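Local coordinates for cyanophage-like gp41-1 intein (Metagenome, PDB 6QAZ), which probably carries out protein splicing, excising itself from a precursor and joining the flanking sequences, as expected of a naturally split intein, at residues A4-T9 against E59-E64. Sequence-based numbering, arbitrary orientation.
Sequences ALDLKT and EIICSE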
loop_
_atom_site.group_PDB
_atom_site.type_symbol
_atom_site.label_atom_id
_atom_site.label_comp_id
_atom_site.label_asym_id
_atom_site.label_seq_id
_atom_site.Cartn_x
_atom_site.Cartn_y
_atom_site.Cartn_z
ATOM N N ALA A 4 2.803 7.105 3.016
ATOM C CA ALA A 4 3.840 6.108 3.260
ATOM C C ALA A 4 3.235 4.862 3.896
ATOM O O ALA A 4 2.086 4.860 4.373
ATOM C CB ALA A 4 4.938 6.721 4.103
ATOM N N LEU A 5 4.034 3.811 3.922
ATOM C CA LEU A 5 3.657 2.463 4.343
ATOM C C LEU A 5 4.583 1.977 5.459
ATOM O O LEU A 5 5.763 2.315 5.538
ATOM C CB LEU A 5 3.759 1.503 3.170
ATOM C CG LEU A 5 2.736 1.727 2.068
ATOM C CD1 LEU A 5 2.996 0.852 0.869
ATOM C CD2 LEU A 5 1.353 1.537 2.530
ATOM N N ASP A 6 4.067 1.057 6.286
ATOM C CA ASP A 6 4.907 0.445 7.325
ATOM C C ASP A 6 6.122 -0.216 6.714
ATOM O O ASP A 6 6.039 -0.854 5.651
ATOM C CB ASP A 6 4.080 -0.556 8.109
ATOM C CG ASP A 6 4.813 -1.062 9.313
ATOM O OD1 ASP A 6 4.941 -0.270 10.260
ATOM O OD2 ASP A 6 5.310 -2.214 9.268
ATOM N N LEU A 7 7.240 -0.171 7.429
ATOM C CA LEU A 7 8.501 -0.768 6.948
ATOM C C LEU A 7 8.391 -2.258 6.661
ATOM O O LEU A 7 9.134 -2.734 5.786
ATOM C CB LEU A 7 9.598 -0.609 7.997
ATOM C CG LEU A 7 10.520 0.590 7.833
ATOM C CD1 LEU A 7 9.769 1.844 8.114
ATOM C CD2 LEU A 7 11.725 0.461 8.755
ATOM N N LYS A 8 7.542 -2.985 7.361
ATOM C CA LYS A 8 7.470 -4.443 7.235
ATOM C C LYS A 8 6.437 -4.871 6.210
ATOM O O LYS A 8 6.245 -6.078 6.009
ATOM C CB LYS A 8 7.187 -5.069 8.588
ATOM C CG LYS A 8 8.317 -4.784 9.585
ATOM C CD LYS A 8 8.445 -5.606 10.791
ATOM C CE LYS A 8 8.414 -7.113 10.613
ATOM N NZ LYS A 8 9.681 -7.794 10.236
ATOM N N THR A 9 5.785 -3.935 5.540
ATOM C CA THR A 9 4.863 -4.272 4.447
ATOM C C THR A 9 5.597 -5.108 3.416
ATOM O O THR A 9 6.695 -4.717 2.998
ATOM C CB THR A 9 4.376 -2.981 3.787
ATOM O OG1 THR A 9 3.791 -2.092 4.755
ATOM C CG2 THR A 9 3.355 -3.262 2.716
ATOM N N GLU A 59 -4.181 -7.202 6.232
ATOM C CA GLU A 59 -3.947 -5.915 6.903
ATOM C C GLU A 59 -2.868 -5.139 6.199
ATOM O O GLU A 59 -1.917 -5.736 5.635
ATOM C CB GLU A 59 -3.454 -6.136 8.352
ATOM C CG GLU A 59 -4.398 -6.706 9.324
ATOM C CD GLU A 59 -3.675 -7.087 10.634
ATOM O OE1 GLU A 59 -2.554 -6.535 10.946
ATOM O OE2 GLU A 59 -4.262 -7.816 11.362
ATOM N N ILE A 60 -2.931 -3.838 6.314
ATOM C CA ILE A 60 -1.857 -2.948 5.864
ATOM C C ILE A 60 -1.817 -1.760 6.799
ATOM O O ILE A 60 -2.878 -1.299 7.256
ATOM C CB ILE A 60 -2.018 -2.572 4.384
ATOM C CG1 ILE A 60 -0.877 -1.787 3.871
ATOM C CG2 ILE A 60 -3.300 -1.824 4.164
ATOM C CD1 ILE A 60 -0.837 -1.732 2.321
ATOM N N ILE A 61 -0.639 -1.250 7.045
ATOM C CA ILE A 61 -0.426 -0.063 7.904
ATOM C C ILE A 61 0.139 1.040 7.027
ATOM O O ILE A 61 1.162 0.866 6.358
ATOM C CB ILE A 61 0.459 -0.413 9.103
ATOM C CG1 ILE A 61 -0.299 -1.344 10.057
ATOM C CG2 ILE A 61 0.898 0.855 9.834
ATOM C CD1 ILE A 61 0.558 -1.871 11.172
ATOM N N CYS A 62 -0.501 2.199 7.106
ATOM C CA CYS A 62 -0.144 3.313 6.220
ATOM C C CYS A 62 -0.439 4.638 6.901
ATOM O O CYS A 62 -1.080 4.706 7.951
ATOM C CB CYS A 62 -0.901 3.211 4.899
ATOM S SG CYS A 62 -2.701 3.354 5.067
ATOM N N SER A 63 -0.024 5.714 6.258
ATOM C CA SER A 63 -0.339 7.068 6.724
ATOM C C SER A 63 -1.693 7.516 6.206
ATOM O O SER A 63 -2.316 6.886 5.332
ATOM C CB SER A 63 0.737 8.029 6.322
ATOM O OG SER A 63 0.769 8.175 4.919
ATOM N N GLU A 64 -2.158 8.654 6.716
ATOM C CA GLU A 64 -3.517 9.108 6.401
ATOM C C GLU A 64 -3.673 9.525 4.944
ATOM O O GLU A 64 -4.799 9.505 4.441
ATOM C CB GLU A 64 -4.006 10.242 7.296
ATOM C CG GLU A 64 -3.307 11.559 7.058
ATOM C CD GLU A 64 -3.879 12.703 7.854
ATOM O OE1 GLU A 64 -5.087 12.642 8.159
ATOM O OE2 GLU A 64 -3.112 13.646 8.147
HETATM O O HOH W 1 1.633 -2.917 6.378
#
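Leu5 and Cys62 face each other as a single antiparallel, non-hydrogen-bonded pair, their CA atoms 4.3 Å apart, with a backbone bond on either side. Ser63 N donates to Ala4 O (3.0 Å, 153° at the hydrogen), and Asp6 N to Ile61 O (2.9 Å, 159°). Ser63 OG, placed between its own backbone N and carbonyl carbon (chi1 67°), accepts a weak, bent bond from Ala4 N and is also hydrogen-bonded to Glu65. Beyond the bridge the chains diverge, and one water spans the gap: it accepts from Ile61 N (2.9 Å) and donates to Thr9 OG1 (2.8 Å). That hydroxyl in turn donates to Asp6 O (2.7 Å), which also takes Thr9 N from the same face of its plane, closing a type I turn. Asp6 OD2 receives Lys8 N from above the carboxylate plane, an Asx turn, while OD1 is salt-bridged to Arg106. On the apolar side, Leu5 CD2 lies against Cys62 CB (3.7 Å) and Ile60 CD1. Ser63 and His66 are spaced as in the block B TxxH motif of inteins, consistent with a place beside the N-terminal splice junction. Strand 59-63 pairs with strand 45-54, while the Leu5 backbone hydrogen-bonds with Ile109 of strand 93-113; on strand 118-121, Phe119 packs on Leu5 and Ala121 on Thr9 and Ile60.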